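Local coordinates for protein acylneuraminate lyase (Mycoplasma synoviae, PDB 4N4P) that belongs to the dihydrodipicolinate synthetase family of TIM-barrel proteins and occurs here as an assembly of four chains, at residues K258-L263 with F289-Y294; T16-D21 with L55-E60. All coordinates share one frame; numbering follows the deposited sequence.

Contact 1 of 2, residues K258-L263 with F289-Y294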
loop_
_atom_site.group_PDB
_atom_site.type_symbol
_atom_site.label_atom_id
_atom_site.label_comp_id
_atom_site.label_asym_id
_atom_site.label_seq_id
_atom_site.Cartn_x
_atom_site.Cartn_y
_atom_site.Cartn_z
ATOM N N LYS A 258 16.545 -26.890 -5.050
ATOM C CA LYS A 258 17.790 -27.648 -4.884
ATOM C C LYS A 258 17.499 -29.070 -4.431
ATOM O O LYS A 258 18.066 -30.017 -4.972
ATOM C CB LYS A 258 18.753 -26.916 -3.940
ATOM C CG LYS A 258 19.473 -25.746 -4.661
ATOM C CD LYS A 258 20.239 -24.859 -3.700
ATOM C CE LYS A 258 20.869 -23.681 -4.468
ATOM N NZ LYS A 258 21.872 -22.863 -3.646
ATOM N N ALA A 259 16.563 -29.225 -3.498
ATOM C CA ALA A 259 16.172 -30.556 -3.023
ATOM C C ALA A 259 15.599 -31.439 -4.121
ATOM O O ALA A 259 15.868 -32.656 -4.181
ATOM C CB ALA A 259 15.179 -30.440 -1.867
ATOM N N ILE A 260 14.794 -30.829 -4.991
ATOM C CA ILE A 260 14.225 -31.562 -6.129
ATOM C C ILE A 260 15.332 -32.021 -7.057
ATOM O O ILE A 260 15.363 -33.175 -7.477
ATOM C CB ILE A 260 13.126 -30.752 -6.844
ATOM C CG1 ILE A 260 11.924 -30.608 -5.893
ATOM C CG2 ILE A 260 12.715 -31.442 -8.180
ATOM C CD1 ILE A 260 10.904 -29.504 -6.314
ATOM N N MET A 261 16.262 -31.123 -7.353
ATOM C CA MET A 261 17.411 -31.504 -8.163
ATOM C C MET A 261 18.201 -32.629 -7.517
ATOM O O MET A 261 18.498 -33.619 -8.199
ATOM C CB MET A 261 18.292 -30.304 -8.473
ATOM C CG MET A 261 17.609 -29.348 -9.425
ATOM S SD MET A 261 18.773 -28.078 -9.917
ATOM C CE MET A 261 17.716 -26.905 -10.780
ATOM N N ARG A 262 18.502 -32.502 -6.218
ATOM C CA ARG A 262 19.233 -33.568 -5.502
ATOM C C ARG A 262 18.520 -34.907 -5.585
ATOM O O ARG A 262 19.158 -35.948 -5.786
ATOM C CB ARG A 262 19.457 -33.208 -4.031
ATOM C CG ARG A 262 20.417 -32.037 -3.838
ATOM C CD ARG A 262 20.935 -32.018 -2.399
ATOM N NE ARG A 262 19.857 -31.994 -1.415
ATOM C CZ ARG A 262 19.225 -30.890 -1.002
ATOM N NH1 ARG A 262 19.510 -29.690 -1.528
ATOM N NH2 ARG A 262 18.264 -30.993 -0.091
ATOM N N LEU A 263 17.200 -34.881 -5.412
ATOM C CA LEU A 263 16.343 -36.069 -5.557
ATOM C C LEU A 263 16.489 -36.707 -6.941
ATOM O O LEU A 263 16.327 -37.919 -7.080
ATOM C CB LEU A 263 14.871 -35.711 -5.304
ATOM C CG LEU A 263 13.815 -36.816 -5.415
ATOM C CD1 LEU A 263 14.055 -37.874 -4.323
ATOM C CD2 LEU A 263 12.390 -36.204 -5.318
ATOM N N PHE A 289 7.135 -35.096 -2.710
ATOM C CA PHE A 289 5.739 -34.629 -2.867
ATOM C C PHE A 289 5.561 -33.841 -4.168
ATOM O O PHE A 289 4.682 -34.156 -4.987
ATOM C CB PHE A 289 5.308 -33.791 -1.641
ATOM C CG PHE A 289 4.095 -32.907 -1.867
ATOM C CD1 PHE A 289 2.842 -33.448 -2.128
ATOM C CD2 PHE A 289 4.220 -31.512 -1.781
ATOM C CE1 PHE A 289 1.732 -32.624 -2.369
ATOM C CE2 PHE A 289 3.117 -30.670 -1.987
ATOM C CZ PHE A 289 1.861 -31.232 -2.284
ATOM N N ILE A 290 6.392 -32.820 -4.361
ATOM C CA ILE A 290 6.322 -32.032 -5.626
ATOM C C ILE A 290 6.558 -32.899 -6.868
ATOM O O ILE A 290 5.814 -32.801 -7.860
ATOM C CB ILE A 290 7.301 -30.860 -5.616
ATOM C CG1 ILE A 290 7.006 -29.896 -4.438
ATOM C CG2 ILE A 290 7.331 -30.106 -7.040
ATOM C CD1 ILE A 290 5.629 -29.183 -4.489
ATOM N N THR A 291 7.633 -33.678 -6.834
ATOM C CA THR A 291 8.024 -34.548 -7.952
ATOM C C THR A 291 6.913 -35.523 -8.353
ATOM O O THR A 291 6.561 -35.623 -9.543
ATOM C CB THR A 291 9.345 -35.315 -7.628
ATOM O OG1 THR A 291 10.411 -34.376 -7.488
ATOM C CG2 THR A 291 9.708 -36.295 -8.719
ATOM N N ASP A 292 6.376 -36.247 -7.376
ATOM C CA ASP A 292 5.355 -37.249 -7.654
ATOM C C ASP A 292 4.050 -36.607 -8.109
ATOM O O ASP A 292 3.357 -37.163 -8.968
ATOM C CB ASP A 292 5.080 -38.140 -6.425
ATOM C CG ASP A 292 6.302 -38.927 -5.989
ATOM O OD1 ASP A 292 7.218 -39.102 -6.833
ATOM O OD2 ASP A 292 6.357 -39.335 -4.793
ATOM N N LYS A 293 3.700 -35.461 -7.533
ATOM C CA LYS A 293 2.434 -34.802 -7.895
ATOM C C LYS A 293 2.482 -34.148 -9.273
ATOM O O LYS A 293 1.504 -34.234 -10.058
ATOM C CB LYS A 293 1.997 -33.772 -6.828
ATOM C CG LYS A 293 0.609 -33.131 -7.106
ATOM C CD LYS A 293 0.101 -32.362 -5.872
ATOM C CE LYS A 293 -1.263 -31.719 -6.114
ATOM N NZ LYS A 293 -1.553 -30.849 -4.906
ATOM N N TYR A 294 3.597 -33.486 -9.569
ATOM C CA TYR A 294 3.650 -32.605 -10.761
ATOM C C TYR A 294 4.630 -32.999 -11.842
ATOM O O TYR A 294 4.421 -32.638 -13.007
ATOM C CB TYR A 294 3.964 -31.171 -10.330
ATOM C CG TYR A 294 2.921 -30.573 -9.432
ATOM C CD1 TYR A 294 1.644 -30.239 -9.934
ATOM C CD2 TYR A 294 3.194 -30.360 -8.079
ATOM C CE1 TYR A 294 0.684 -29.695 -9.114
ATOM C CE2 TYR A 294 2.238 -29.802 -7.230
ATOM C CZ TYR A 294 0.984 -29.471 -7.766
ATOM O OH TYR A 294 0.022 -28.933 -6.953
#
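Ile-260 and Leu-263 of helix 253-263 pack against Ile-290 and Thr-291 of helix 280-294, a buried, mainly apolar helix-helix contact in the C-terminal helices that follow the TIM barrel. No hydrogen bond links the two segments. The axes of the two short segments approach to 10.5 Å. They cross at -74°, so the meeting is local. About 160 Å² is buried, both sides summed. Ile-260 and Thr-291 sit where the backbones are nearest, with their CA atoms 7.1 Å apart.

The apolar part is made by the two isoleucines, which cross at about a right angle. Ile-260 is extended through CG1, with chi2 at 164°, and this carries CD1 across to the beta branch of Ile-290. CD1 of Ile-260 lies 3.7 Å from CG2 of Ile-290 and is almost as near its CB. The other branch of Ile-290, CG1 with CD1, leads away from helix 253-263. Val-214, Leu-248 and Ala-287 also touch Ile-260, so helices 212-227 and 231-248 help enclose it.

Thr-291 brings a polar atom into this packing. Its OG1 hydrogen-bonds to the backbone O of Ala-287, one turn earlier in the same helix. The hydroxyl is thus satisfied within its own helix and meets its neighbours by van der Waals contact. Ile-260 and Thr-291 run past each other in opposite directions, and CG2 of Ile-260 comes to 3.8 Å from OG1 of Thr-291. Leu-263 reaches Thr-291 tip to tip. Its CG is anti to the backbone N (chi1 180°), which sends the side chain toward helix 280-294. Its methyl CD2 stops 3.5 Å from OG1 of Thr-291 and 3.9 Å from CB of Thr-291.

Contact 2 of 2, residues T16-D21 with L55-E60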
loop_
_atom_site.group_PDB
_atom_site.type_symbol
_atom_site.label_atom_id
_atom_site.label_comp_id
_atom_site.label_asym_id
_atom_site.label_seq_id
_atom_site.Cartn_x
_atom_site.Cartn_y
_atom_site.Cartn_z
ATOM N N THR A 16 22.260 -21.479 -7.702
ATOM C CA THR A 16 23.718 -21.598 -7.549
ATOM C C THR A 16 24.086 -22.642 -6.470
ATOM O O THR A 16 23.828 -22.420 -5.301
ATOM C CB THR A 16 24.376 -20.210 -7.243
ATOM O OG1 THR A 16 23.966 -19.252 -8.232
ATOM C CG2 THR A 16 25.912 -20.329 -7.274
ATOM N N PRO A 17 24.688 -23.787 -6.863
ATOM C CA PRO A 17 25.014 -24.787 -5.849
ATOM C C PRO A 17 26.051 -24.347 -4.823
ATOM O O PRO A 17 27.113 -23.835 -5.178
ATOM C CB PRO A 17 25.540 -25.962 -6.684
ATOM C CG PRO A 17 24.768 -25.824 -7.952
ATOM C CD PRO A 17 24.895 -24.339 -8.211
ATOM N N PHE A 18 25.724 -24.529 -3.550
ATOM C CA PHE A 18 26.718 -24.350 -2.497
ATOM C C PHE A 18 26.793 -25.618 -1.682
ATOM O O PHE A 18 25.816 -26.348 -1.580
ATOM C CB PHE A 18 26.334 -23.213 -1.544
ATOM C CG PHE A 18 26.094 -21.888 -2.217
ATOM C CD1 PHE A 18 27.143 -21.167 -2.783
ATOM C CD2 PHE A 18 24.812 -21.346 -2.250
ATOM C CE1 PHE A 18 26.907 -19.932 -3.387
ATOM C CE2 PHE A 18 24.570 -20.120 -2.834
ATOM C CZ PHE A 18 25.614 -19.413 -3.422
ATOM N N THR A 19 27.954 -25.875 -1.090
ATOM C CA THR A 19 28.101 -27.003 -0.167
ATOM C C THR A 19 27.335 -26.699 1.101
ATOM O O THR A 19 26.979 -25.553 1.354
ATOM C CB THR A 19 29.594 -27.257 0.189
ATOM O OG1 THR A 19 30.092 -26.145 0.917
ATOM C CG2 THR A 19 30.414 -27.423 -1.093
ATOM N N LYS A 20 27.073 -27.728 1.904
ATOM C CA LYS A 20 26.384 -27.524 3.177
ATOM C C LYS A 20 27.029 -26.438 4.003
ATOM O O LYS A 20 26.334 -25.673 4.676
ATOM C CB LYS A 20 26.341 -28.805 3.996
ATOM C CG LYS A 20 25.367 -29.830 3.501
ATOM C CD LYS A 20 25.344 -31.026 4.457
ATOM C CE LYS A 20 24.416 -32.120 3.954
ATOM N NZ LYS A 20 23.151 -32.129 4.725
ATOM N N ASP A 21 28.353 -26.344 3.947
ATOM C CA ASP A 21 29.015 -25.344 4.760
ATOM C C ASP A 21 29.216 -24.013 4.048
ATOM O O ASP A 21 29.933 -23.151 4.540
ATOM C CB ASP A 21 30.306 -25.867 5.410
ATOM C CG ASP A 21 31.348 -26.311 4.409
ATOM O OD1 ASP A 21 31.273 -25.980 3.199
ATOM O OD2 ASP A 21 32.280 -27.018 4.851
ATOM N N LEU A 55 23.206 -12.056 -4.398
ATOM C CA LEU A 55 23.633 -11.195 -3.275
ATOM C C LEU A 55 24.480 -11.897 -2.231
ATOM O O LEU A 55 25.135 -11.236 -1.398
ATOM C CB LEU A 55 22.445 -10.509 -2.595
ATOM C CG LEU A 55 21.806 -9.357 -3.376
ATOM C CD1 LEU A 55 20.815 -8.682 -2.478
ATOM C CD2 LEU A 55 22.851 -8.365 -3.906
ATOM N N LEU A 56 24.485 -13.220 -2.275
ATOM C CA LEU A 56 25.239 -14.033 -1.333
ATOM C C LEU A 56 26.533 -14.541 -1.950
ATOM O O LEU A 56 27.280 -15.299 -1.323
ATOM C CB LEU A 56 24.386 -15.220 -0.849
ATOM C CG LEU A 56 22.999 -14.838 -0.352
ATOM C CD1 LEU A 56 22.241 -16.057 0.177
ATOM C CD2 LEU A 56 23.082 -13.762 0.705
ATOM N N LEU A 57 26.780 -14.138 -3.193
ATOM C CA LEU A 57 28.018 -14.481 -3.890
ATOM C C LEU A 57 29.081 -13.407 -3.755
ATOM O O LEU A 57 28.776 -12.228 -3.915
ATOM C CB LEU A 57 27.748 -14.628 -5.406
ATOM C CG LEU A 57 26.855 -15.798 -5.814
ATOM C CD1 LEU A 57 26.559 -15.753 -7.313
ATOM C CD2 LEU A 57 27.599 -17.072 -5.424
ATOM N N SER A 58 30.339 -13.807 -3.537
ATOM C CA SER A 58 31.446 -12.852 -3.659
ATOM C C SER A 58 31.638 -12.512 -5.133
ATOM O O SER A 58 31.146 -13.240 -6.027
ATOM C CB SER A 58 32.742 -13.425 -3.081
ATOM O OG SER A 58 33.240 -14.470 -3.897
ATOM N N PHE A 59 32.349 -11.421 -5.388
ATOM C CA PHE A 59 32.711 -11.032 -6.741
ATOM C C PHE A 59 33.422 -12.168 -7.463
ATOM O O PHE A 59 33.095 -12.487 -8.608
ATOM C CB PHE A 59 33.584 -9.786 -6.681
ATOM C CG PHE A 59 34.050 -9.290 -8.027
ATOM C CD1 PHE A 59 33.155 -9.098 -9.073
ATOM C CD2 PHE A 59 35.388 -8.995 -8.226
ATOM C CE1 PHE A 59 33.606 -8.621 -10.300
ATOM C CE2 PHE A 59 35.844 -8.520 -9.447
ATOM C CZ PHE A 59 34.948 -8.335 -10.485
ATOM N N GLU A 60 34.373 -12.797 -6.780
ATOM C CA GLU A 60 35.088 -13.943 -7.327
ATOM C C GLU A 60 34.181 -15.153 -7.602
ATOM O O GLU A 60 34.369 -15.855 -8.611
ATOM C CB GLU A 60 36.269 -14.317 -6.417
ATOM C CG GLU A 60 37.401 -13.276 -6.455
ATOM C CD GLU A 60 38.108 -13.196 -7.812
ATOM O OE1 GLU A 60 38.337 -14.266 -8.435
ATOM O OE2 GLU A 60 38.429 -12.070 -8.261
#
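Leu-57 meets Phe-18 and Thr-16 through a single methyl group, CD2. This methyl lies at the edge of the Phe-18 ring, in the ring plane. It is 3.6 Å from CE1 of Phe-18 and nearly as close to CZ, so it faces the ring bond between them. The same CD2 lies 4.1 Å from CG2 of Thr-16, a looser contact. Leu-57 CG stands beside the backbone N (chi1 -67°). CD1 takes the position anti to CA (chi2 175°), so CD2 is the branch turned to the ring.

The ring is also met from within its own segment. The backbone O of Thr-16 lies 3.3 Å above one face of the Phe-18 ring, offset toward the rim. Glu-53 and Arg-272 touch the Phe-18 side chain as well. The hydroxyl of Thr-16 is hydrogen-bonded to the backbone O of Gly-52, while its methyl takes part in the packing with Leu-57.

In the TIM barrel, residues 16-21 belong to the loop between strand 9-12 and helix 26-39. Residues 55-60 lead into helix 59-73 after strand 44-47. The contact therefore joins the loops that follow two successive barrel strands.

Further out, Ser-58 is the N-cap of helix 59-73, and its OG takes the backbone N-H of Asp-61. On the other loop, Thr-19 OG1 donates to Asp-21 OD1 at 2.6 Å, which closes a turn within 16-21 just after Phe-18.

In the fold
Contact 2 comes first along the chain and closes before contact 1 opens. Their centres are about 22 Å apart. Contact 2 joins loops after the first two strands of the barrel, 9-12 and 44-47, whereas contact 1 joins helices 253-263 and 280-294, beyond the last strand, 206-209. The two are bridged directly by Lys-258. Its NZ lies 2.6 Å from O of Thr-16, a probable hydrogen bond, and 3.6 Å from CD2 of Phe-18. NZ also forms a salt bridge with Glu-53, just before segment 55-60. Helix 253-263 thus serves both contacts and ties the C-terminal helices to the early barrel loops through Lys-258.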